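Local coordinates for epidermal growth factor receptor pathway substrate 8-like protein 1 (Mus musculus, PDB 2CY5) that probably binds short peptide motifs of partner proteins through its phosphotyrosine-binding (PTB) domain, in signalling linked to the epidermal growth factor receptor, at residues Gln10-His15 with Ala48-Leu53; Val80-Val85 with Leu121-Ile126; Leu94-Cys99 with Val109-Gly114. All coordinates share one frame; numbering follows the deposited sequence.

Interaction 1 (Gln10-His15 with Ala48-Leu53); sequences QYHVNH and AQEMLL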
loop_
_atom_site.group_PDB
_atom_site.type_symbol
_atom_site.label_atom_id
_atom_site.label_comp_id
_atom_site.label_asym_id
_atom_site.label_seq_id
_atom_site.Cartn_x
_atom_site.Cartn_y
_atom_site.Cartn_z
ATOM N N GLN A 10 4.103 21.938 3.245
ATOM C CA GLN A 10 4.395 20.732 4.125
ATOM C C GLN A 10 3.995 20.895 5.523
ATOM O O GLN A 10 3.960 22.007 6.090
ATOM C CB GLN A 10 5.820 20.311 4.227
ATOM C CG GLN A 10 6.740 21.282 3.633
ATOM C CD GLN A 10 8.165 20.769 3.738
ATOM O OE1 GLN A 10 8.660 20.070 2.830
ATOM N NE2 GLN A 10 8.791 21.034 4.898
ATOM N N TYR A 11 3.693 19.778 6.143
ATOM C CA TYR A 11 3.249 19.745 7.509
ATOM C C TYR A 11 3.907 18.535 8.221
ATOM O O TYR A 11 4.191 17.458 7.568
ATOM C CB TYR A 11 1.762 19.477 7.534
ATOM C CG TYR A 11 1.054 20.468 6.689
ATOM C CD1 TYR A 11 0.733 20.169 5.339
ATOM C CD2 TYR A 11 0.685 21.722 7.223
ATOM C CE1 TYR A 11 0.034 21.085 4.515
ATOM C CE2 TYR A 11 -0.066 22.655 6.406
ATOM C CZ TYR A 11 -0.390 22.334 5.098
ATOM O OH TYR A 11 -1.110 23.124 4.301
ATOM N N HIS A 12 4.312 18.739 9.455
ATOM C CA HIS A 12 4.788 17.572 10.179
ATOM C C HIS A 12 3.538 16.913 10.796
ATOM O O HIS A 12 2.658 17.614 11.345
ATOM C CB HIS A 12 5.719 17.949 11.279
ATOM C CG HIS A 12 7.040 18.439 10.772
ATOM N ND1 HIS A 12 8.199 17.701 10.903
ATOM C CD2 HIS A 12 7.357 19.537 10.051
ATOM C CE1 HIS A 12 9.166 18.337 10.283
ATOM N NE2 HIS A 12 8.680 19.452 9.758
ATOM N N VAL A 13 3.444 15.564 10.670
ATOM C CA VAL A 13 2.320 14.904 11.293
ATOM C C VAL A 13 2.868 13.601 11.892
ATOM O O VAL A 13 3.980 13.218 11.557
ATOM C CB VAL A 13 1.240 14.483 10.186
ATOM C CG1 VAL A 13 0.720 15.737 9.480
ATOM C CG2 VAL A 13 1.893 13.543 9.224
ATOM N N ASN A 14 2.012 12.910 12.619
ATOM C CA ASN A 14 2.341 11.551 13.096
ATOM C C ASN A 14 1.390 10.611 12.367
ATOM O O ASN A 14 0.159 10.674 12.529
ATOM C CB ASN A 14 1.972 11.458 14.614
ATOM C CG ASN A 14 3.073 12.135 15.503
ATOM O OD1 ASN A 14 4.130 12.239 15.114
ATOM N ND2 ASN A 14 2.725 12.589 16.623
ATOM N N HIS A 15 1.939 9.674 11.656
ATOM C CA HIS A 15 1.005 8.696 11.048
ATOM C C HIS A 15 0.544 7.773 12.166
ATOM O O HIS A 15 1.384 7.335 13.010
ATOM C CB HIS A 15 1.847 7.938 9.996
ATOM C CG HIS A 15 1.107 6.727 9.508
ATOM N ND1 HIS A 15 1.274 5.443 10.054
ATOM C CD2 HIS A 15 0.135 6.604 8.562
ATOM C CE1 HIS A 15 0.431 4.603 9.462
ATOM N NE2 HIS A 15 -0.270 5.275 8.546
ATOM N N ALA A 48 2.401 5.952 16.816
ATOM C CA ALA A 48 2.688 7.235 16.180
ATOM C C ALA A 48 4.044 7.303 15.577
ATOM O O ALA A 48 5.109 7.036 16.203
ATOM C CB ALA A 48 2.435 8.388 17.224
ATOM N N GLN A 49 4.075 7.629 14.323
ATOM C CA GLN A 49 5.367 7.727 13.637
ATOM C C GLN A 49 5.439 9.046 13.007
ATOM O O GLN A 49 4.586 9.353 12.169
ATOM C CB GLN A 49 5.478 6.647 12.593
ATOM C CG GLN A 49 6.734 6.738 11.755
ATOM C CD GLN A 49 6.911 5.474 10.850
ATOM O OE1 GLN A 49 6.708 4.333 11.315
ATOM N NE2 GLN A 49 7.309 5.673 9.572
ATOM N N GLU A 50 6.504 9.838 13.267
ATOM C CA GLU A 50 6.532 11.194 12.735
ATOM C C GLU A 50 6.865 11.206 11.283
ATOM O O GLU A 50 7.679 10.478 10.805
ATOM C CB GLU A 50 7.504 12.120 13.558
ATOM C CG GLU A 50 7.275 13.619 13.087
ATOM C CD GLU A 50 8.174 14.622 13.886
ATOM O OE1 GLU A 50 8.038 14.571 15.124
ATOM O OE2 GLU A 50 8.969 15.404 13.289
HETATM N N MSE A 51 6.166 12.041 10.505
HETATM C CA MSE A 51 6.420 12.087 9.083
HETATM C C MSE A 51 6.140 13.505 8.586
HETATM O O MSE A 51 5.432 14.301 9.205
HETATM C CB MSE A 51 5.384 11.190 8.316
HETATM C CG MSE A 51 5.701 9.767 8.222
HETATM SE SE MSE A 51 4.240 8.867 7.237
HETATM C CE MSE A 51 5.119 7.114 7.721
ATOM N N LEU A 52 6.651 13.759 7.431
ATOM C CA LEU A 52 6.441 15.027 6.675
ATOM C C LEU A 52 5.406 14.820 5.595
ATOM O O LEU A 52 5.645 14.079 4.643
ATOM C CB LEU A 52 7.694 15.378 5.907
ATOM C CG LEU A 52 7.994 16.861 5.723
ATOM C CD1 LEU A 52 7.242 17.786 6.690
ATOM C CD2 LEU A 52 9.522 16.966 5.949
ATOM N N LEU A 53 4.270 15.511 5.700
ATOM C CA LEU A 53 3.205 15.373 4.704
ATOM C C LEU A 53 3.230 16.620 3.765
ATOM O O LEU A 53 3.168 17.824 4.223
ATOM C CB LEU A 53 1.833 15.175 5.424
ATOM C CG LEU A 53 0.657 14.876 4.461
ATOM C CD1 LEU A 53 -0.678 14.473 5.197
ATOM C CD2 LEU A 53 0.243 16.172 3.714
HETATM O O HOH W 1 5.488 13.644 17.052
#
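Gln10 lies just before the first paired residues; its CB packs 3.8 Å from Leu52 CD1. Tyr11 and Leu53 form a hydrogen-bonded antiparallel pair. Tyr11 N donates to Leu53 O, and Leu53 N returns the bond to Tyr11 O at 2.7 Å. Tyr11 O also receives the CA-H of Leu52, and the same carbonyl has Leu52 CD1 packed against it. At the far end of the ring Tyr11 OH hydrogen-bonds to Asp125 OD2 of the C-terminal helix.

His12 lies on the opposite face of the sheet from Tyr11. Leu52 CD1 sits over one face of its ring, 3.9 Å from the ring centroid, in a CH-pi contact. Glu50 OE2 comes to the ring edge near its plane, where His12 ND1 makes a weak bond of 3.4 Å to it. The ring and the carboxylate are turned 82° apart.

Val13 pairs with Met51, a selenomethionine, and Val13 N donates to Met51 O almost straight, at 173°. With CG1 anti to the carbonyl carbon (chi1 -61°), CG2 is placed near Met51 O and 4.1 Å from Leu53 CB. The helix residue Ile122 packs on both Val13 and Leu53.

Asn14 OD1 rests 3.5 Å from Glu50 CA. Water 1 donates to this OD1 and more weakly to Glu50 OE1, while Asn14 ND2 bonds to Gln113 OE1 of the next strand.

His15 closes the register: its N donates to Gln49 O at 2.7 Å, and Gln49 N bonds back to its carbonyl. Its CB touches Met51 SE. Its ring turns away from the pair, and NE2 hydrogen-bonds to Thr18 OG1.

The arrangement is an antiparallel strand pair in the beta-sheet of a PTB domain, which has the pleckstrin-homology-like fold.

Interaction 2 (Val80-Val85 with Leu121-Ile126); sequences VRCDAV and LIREDI. With CA (calcium ion), chain B.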
loop_
_atom_site.group_PDB
_atom_site.type_symbol
_atom_site.label_atom_id
_atom_site.label_comp_id
_atom_site.label_asym_id
_atom_site.label_seq_id
_atom_site.Cartn_x
_atom_site.Cartn_y
_atom_site.Cartn_z
ATOM N N VAL A 80 -9.876 9.556 -2.427
ATOM C CA VAL A 80 -11.274 9.497 -2.660
ATOM C C VAL A 80 -11.901 10.310 -1.612
ATOM O O VAL A 80 -13.009 10.711 -1.800
ATOM C CB VAL A 80 -11.847 8.006 -2.713
ATOM C CG1 VAL A 80 -10.760 6.941 -2.889
ATOM C CG2 VAL A 80 -12.386 7.603 -1.392
ATOM N N ARG A 81 -11.247 10.539 -0.476
ATOM C CA ARG A 81 -11.862 11.377 0.563
ATOM C C ARG A 81 -10.840 11.962 1.543
ATOM O O ARG A 81 -9.860 11.255 1.948
ATOM C CB ARG A 81 -12.826 10.623 1.447
ATOM C CG ARG A 81 -13.536 11.659 2.295
ATOM C CD ARG A 81 -14.968 11.215 2.755
ATOM N NE ARG A 81 -15.586 12.191 3.619
ATOM C CZ ARG A 81 -16.488 11.884 4.516
ATOM N NH1 ARG A 81 -16.915 10.620 4.630
ATOM N NH2 ARG A 81 -16.843 12.821 5.397
ATOM N N CYS A 82 -11.101 13.193 2.068
ATOM C CA CYS A 82 -10.132 13.708 3.040
ATOM C C CYS A 82 -10.975 14.414 4.092
ATOM O O CYS A 82 -11.800 15.228 3.681
ATOM C CB CYS A 82 -9.203 14.723 2.310
ATOM S SG CYS A 82 -8.103 15.470 3.547
ATOM N N ASP A 83 -10.860 14.106 5.390
ATOM C CA ASP A 83 -11.666 14.766 6.424
ATOM C C ASP A 83 -10.802 14.959 7.646
ATOM O O ASP A 83 -9.636 14.479 7.711
ATOM C CB ASP A 83 -12.802 13.963 6.812
ATOM C CG ASP A 83 -14.021 14.855 7.366
ATOM O OD1 ASP A 83 -15.119 14.356 7.666
ATOM O OD2 ASP A 83 -13.860 16.072 7.517
ATOM N N ALA A 84 -11.267 15.748 8.614
ATOM C CA ALA A 84 -10.513 15.927 9.824
ATOM C C ALA A 84 -11.558 15.579 10.879
ATOM O O ALA A 84 -12.727 15.931 10.738
ATOM C CB ALA A 84 -10.055 17.324 10.026
ATOM N N VAL A 85 -11.188 14.948 11.963
ATOM C CA VAL A 85 -12.212 14.599 12.937
ATOM C C VAL A 85 -11.616 14.530 14.303
ATOM O O VAL A 85 -10.407 14.336 14.412
ATOM C CB VAL A 85 -12.961 13.271 12.563
ATOM C CG1 VAL A 85 -12.030 12.135 12.531
ATOM C CG2 VAL A 85 -14.084 12.981 13.578
ATOM N N LEU A 121 -6.371 22.361 9.029
ATOM C CA LEU A 121 -5.633 23.188 8.033
ATOM C C LEU A 121 -5.163 22.308 6.953
ATOM O O LEU A 121 -5.175 22.676 5.782
ATOM C CB LEU A 121 -4.436 23.844 8.727
ATOM C CG LEU A 121 -3.562 24.838 7.949
ATOM C CD1 LEU A 121 -4.371 26.063 7.645
ATOM C CD2 LEU A 121 -2.339 25.320 8.726
ATOM N N ILE A 122 -4.812 21.063 7.288
ATOM C CA ILE A 122 -4.259 20.190 6.186
ATOM C C ILE A 122 -5.385 19.697 5.301
ATOM O O ILE A 122 -5.197 19.616 4.071
ATOM C CB ILE A 122 -3.440 18.939 6.774
ATOM C CG1 ILE A 122 -2.248 19.408 7.694
ATOM C CG2 ILE A 122 -2.888 18.123 5.612
ATOM C CD1 ILE A 122 -1.641 18.221 8.623
ATOM N N ARG A 123 -6.531 19.343 5.923
ATOM C CA ARG A 123 -7.755 18.974 5.208
ATOM C C ARG A 123 -8.126 20.074 4.203
ATOM O O ARG A 123 -8.375 19.760 3.034
ATOM C CB ARG A 123 -8.910 18.781 6.170
ATOM C CG ARG A 123 -10.243 18.546 5.406
ATOM C CD ARG A 123 -11.394 18.686 6.355
ATOM N NE ARG A 123 -11.508 20.129 6.501
ATOM C CZ ARG A 123 -11.935 20.903 5.497
ATOM N NH1 ARG A 123 -12.284 20.375 4.322
ATOM N NH2 ARG A 123 -11.977 22.209 5.671
ATOM N N GLU A 124 -8.076 21.339 4.604
ATOM C CA GLU A 124 -8.492 22.365 3.635
ATOM C C GLU A 124 -7.551 22.434 2.541
ATOM O O GLU A 124 -8.020 22.642 1.473
ATOM C CB GLU A 124 -8.557 23.796 4.271
ATOM C CG GLU A 124 -9.782 24.103 5.049
ATOM C CD GLU A 124 -9.530 25.542 5.718
ATOM O OE1 GLU A 124 -9.057 25.641 6.922
ATOM O OE2 GLU A 124 -9.709 26.541 4.980
ATOM N N ASP A 125 -6.249 22.277 2.765
ATOM C CA ASP A 125 -5.266 22.340 1.725
ATOM C C ASP A 125 -5.403 21.191 0.713
ATOM O O ASP A 125 -5.482 21.373 -0.545
ATOM C CB ASP A 125 -3.879 22.303 2.385
ATOM C CG ASP A 125 -2.747 22.571 1.372
ATOM O OD1 ASP A 125 -3.058 22.920 0.223
ATOM O OD2 ASP A 125 -1.565 22.514 1.717
ATOM N N ILE A 126 -5.589 19.986 1.258
ATOM C CA ILE A 126 -5.760 18.845 0.312
ATOM C C ILE A 126 -7.035 19.004 -0.392
ATOM O O ILE A 126 -7.100 18.791 -1.595
ATOM C CB ILE A 126 -5.766 17.492 1.115
ATOM C CG1 ILE A 126 -4.294 17.374 1.660
ATOM C CG2 ILE A 126 -6.401 16.288 0.241
ATOM C CD1 ILE A 126 -4.122 16.113 2.663
HETATM CA CA CA B . -2.246 24.270 -1.555
HETATM O O HOH W 2 -12.544 18.280 2.696
HETATM O O HOH W 3 -0.284 23.141 -0.785
HETATM O O HOH W 4 -4.396 23.652 -2.002
HETATM O O HOH W 5 -1.570 22.996 -3.512
HETATM O O HOH W 6 -2.784 25.919 0.027
HETATM O O HOH W 7 -3.204 26.022 -2.932
#
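Cys82 and Ile126 form the tight part of this contact, where the C-terminal helix of the PTB fold packs on an edge strand of the beta-sheet. The chi1 of 175° swings the Cys82 sulfur away from its amide N and at the helix. There SG lies 3.8 Å from Ile126 CG2 and 3.9 Å from Arg123 CA. Both cysteine and isoleucine are buried, and Leu95 and Leu97 of the adjoining strand also pack on the cysteine.

The other side is looser and wetter. Here the aliphatic part of Arg123 reaches across to the strand at Asp83 and Ala84. Its CD lies 3.7 Å from Ala84 N and 3.8 Å from Asp83 OD2. The two side chains of Arg123 and Asp83 run abreast, but the charged groups do not meet, and the guanidinium and carboxylate planes are almost perpendicular, at 89°. Asp83 OD1 instead makes a salt bridge to Arg81 NH2, and Arg123 NE makes one to Glu120. An alanine in place of Arg123 would probably uncover the backbone at Ala84 and leave Glu120 without its charged mate. Water 2 sits in plane at the guanidinium edge, taking a bond from Arg123 NH1 and giving one to Cys82 O.

Asp125 turns to another side of the helix and binds the calcium ion together with Ala6 O and five waters. Its OD1 is 2.4 Å from the metal, and water 4 in that shell donates to Asp125 O.

Interaction 3 (Leu94-Cys99 with Val109-Gly114); sequences LLLLVC and VHFFQG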
loop_
_atom_site.group_PDB
_atom_site.type_symbol
_atom_site.label_atom_id
_atom_site.label_comp_id
_atom_site.label_asym_id
_atom_site.label_seq_id
_atom_site.Cartn_x
_atom_site.Cartn_y
_atom_site.Cartn_z
ATOM N N LEU A 94 -7.905 14.449 14.107
ATOM C CA LEU A 94 -7.172 13.499 13.280
ATOM C C LEU A 94 -7.452 13.918 11.800
ATOM O O LEU A 94 -8.568 14.346 11.438
ATOM C CB LEU A 94 -7.796 12.159 13.454
ATOM C CG LEU A 94 -7.588 11.724 14.958
ATOM C CD1 LEU A 94 -8.167 10.323 15.045
ATOM C CD2 LEU A 94 -6.059 11.790 15.409
ATOM N N LEU A 95 -6.471 13.670 10.953
ATOM C CA LEU A 95 -6.616 13.884 9.562
ATOM C C LEU A 95 -6.954 12.445 8.950
ATOM O O LEU A 95 -6.222 11.441 9.161
ATOM C CB LEU A 95 -5.293 14.337 8.972
ATOM C CG LEU A 95 -5.439 14.356 7.412
ATOM C CD1 LEU A 95 -6.381 15.467 6.897
ATOM C CD2 LEU A 95 -3.959 14.660 6.725
ATOM N N LEU A 96 -8.058 12.319 8.262
ATOM C CA LEU A 96 -8.356 11.027 7.661
ATOM C C LEU A 96 -8.220 11.161 6.181
ATOM O O LEU A 96 -8.698 12.153 5.510
ATOM C CB LEU A 96 -9.755 10.690 8.042
ATOM C CG LEU A 96 -10.243 9.258 7.861
ATOM C CD1 LEU A 96 -11.562 9.039 8.586
ATOM C CD2 LEU A 96 -10.473 9.155 6.504
ATOM N N LEU A 97 -7.501 10.245 5.560
ATOM C CA LEU A 97 -7.401 10.223 4.071
ATOM C C LEU A 97 -7.818 8.826 3.554
ATOM O O LEU A 97 -7.305 7.810 4.032
ATOM C CB LEU A 97 -5.973 10.486 3.533
ATOM C CG LEU A 97 -5.423 11.847 3.402
ATOM C CD1 LEU A 97 -3.881 11.663 3.043
ATOM C CD2 LEU A 97 -6.153 12.476 2.217
ATOM N N VAL A 98 -8.776 8.755 2.649
ATOM C CA VAL A 98 -9.102 7.434 2.094
ATOM C C VAL A 98 -8.512 7.482 0.693
ATOM O O VAL A 98 -8.805 8.441 -0.078
ATOM C CB VAL A 98 -10.597 7.275 2.018
ATOM C CG1 VAL A 98 -10.975 5.806 1.297
ATOM C CG2 VAL A 98 -11.234 7.594 3.397
ATOM N N CYS A 99 -7.690 6.469 0.263
ATOM C CA CYS A 99 -7.106 6.488 -1.079
ATOM C C CYS A 99 -7.571 5.142 -1.758
ATOM O O CYS A 99 -7.892 4.132 -1.034
ATOM C CB CYS A 99 -5.602 6.438 -0.939
ATOM S SG CYS A 99 -5.185 7.981 -0.154
ATOM N N VAL A 109 -7.863 3.313 4.453
ATOM C CA VAL A 109 -8.061 4.471 5.317
ATOM C C VAL A 109 -6.688 4.809 5.954
ATOM O O VAL A 109 -6.074 3.908 6.554
ATOM C CB VAL A 109 -9.037 4.123 6.402
ATOM C CG1 VAL A 109 -8.978 5.266 7.526
ATOM C CG2 VAL A 109 -10.416 3.926 5.698
ATOM N N HIS A 110 -6.219 6.043 5.844
ATOM C CA HIS A 110 -4.983 6.418 6.534
ATOM C C HIS A 110 -5.384 7.515 7.657
ATOM O O HIS A 110 -6.136 8.499 7.369
ATOM C CB HIS A 110 -4.048 7.088 5.598
ATOM C CG HIS A 110 -3.668 6.289 4.375
ATOM N ND1 HIS A 110 -2.626 5.379 4.389
ATOM C CD2 HIS A 110 -4.205 6.240 3.115
ATOM C CE1 HIS A 110 -2.563 4.791 3.191
ATOM N NE2 HIS A 110 -3.509 5.283 2.408
ATOM N N PHE A 111 -4.925 7.330 8.889
ATOM C CA PHE A 111 -5.175 8.327 9.943
ATOM C C PHE A 111 -3.840 8.945 10.358
ATOM O O PHE A 111 -2.807 8.217 10.634
ATOM C CB PHE A 111 -5.775 7.668 11.175
ATOM C CG PHE A 111 -7.249 7.569 11.182
ATOM C CD1 PHE A 111 -8.023 8.655 11.416
ATOM C CD2 PHE A 111 -7.852 6.316 11.009
ATOM C CE1 PHE A 111 -9.413 8.556 11.529
ATOM C CE2 PHE A 111 -9.260 6.164 11.110
ATOM C CZ PHE A 111 -10.088 7.290 11.390
ATOM N N PHE A 112 -3.882 10.305 10.508
ATOM C CA PHE A 112 -2.700 11.098 10.943
ATOM C C PHE A 112 -3.123 12.027 12.029
ATOM O O PHE A 112 -4.274 12.439 12.103
ATOM C CB PHE A 112 -2.086 11.909 9.793
ATOM C CG PHE A 112 -1.725 11.090 8.597
ATOM C CD1 PHE A 112 -2.701 10.811 7.581
ATOM C CD2 PHE A 112 -0.448 10.688 8.380
ATOM C CE1 PHE A 112 -2.358 10.178 6.355
ATOM C CE2 PHE A 112 -0.036 10.002 7.125
ATOM C CZ PHE A 112 -1.009 9.771 6.102
ATOM N N GLN A 113 -2.210 12.255 12.957
ATOM C CA GLN A 113 -2.459 13.145 14.130
ATOM C C GLN A 113 -1.772 14.398 13.722
ATOM O O GLN A 113 -0.648 14.402 13.244
ATOM C CB GLN A 113 -1.701 12.644 15.305
ATOM C CG GLN A 113 -1.930 13.379 16.513
ATOM C CD GLN A 113 -1.291 12.623 17.640
ATOM O OE1 GLN A 113 -0.088 12.175 17.595
ATOM N NE2 GLN A 113 -2.085 12.449 18.666
ATOM N N GLY A 114 -2.411 15.536 13.883
ATOM C CA GLY A 114 -1.711 16.720 13.389
ATOM C C GLY A 114 -0.910 17.183 14.620
ATOM O O GLY A 114 -1.237 16.735 15.730
#
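Leu97 O accepts the 2.8 Å bond from His110 N, nearly straight at 167°, and His110 CD2 also lies 3.6 Å from this oxygen, which is near the plane of the imidazole. In return Leu97 N donates to His110 O. The imidazole is fixed from its far side by Thr18, which bonds to His110 ND1. Cys99 SG approaches the ring obliquely, 3.8 Å from His110 CD2.

The two strands form an antiparallel beta hairpin between strand 9-20 and edge strand 79-85 of the PTB-domain sheet. Leu95 and Phe112 make its second hydrogen-bonded pair, with Phe112 O accepting from Leu95 N. Their CB atoms are neighbours on the face that carries Leu97 and His110. Leu97 CD1 reaches Phe112 CE1 at 3.9 Å.

On the other face Leu96 CG lies over the Phe111 ring, 4.2 Å from its centroid and offset toward the rim. A chi1 of -165° lays Leu96 CG on this ring face, with CD1 out at the rim, 3.6 Å from Phe111 CZ. Leu94 CD1 meets Phe111 CD1 obliquely at 4.0 Å. Ala33 and Leu37 of helix 30-42 also pack on Phe111.

How the interactions relate
From the N terminus, interaction 1 comes first. It joins strand 9-20 to strand 49-55 and closes a loop holding helix 30-42. Interaction 2 opens later, at strand 79-85, and closes only at helix 118-133. Interaction 3 is a short hairpin nested inside that loop. Strand 79-85 borders strand 94-99, joined by bonds such as Leu96 N to Asp83 O. The hairpin's other strand, 108-114, lies next to strand 9-20, and Asn14 O accepts from Gln113 N. One sheet therefore runs through all three contacts. The C-terminal helix, which carries a calcium ligand, covers one sheet face of interaction 1 and packs on the edge strand in interaction 2.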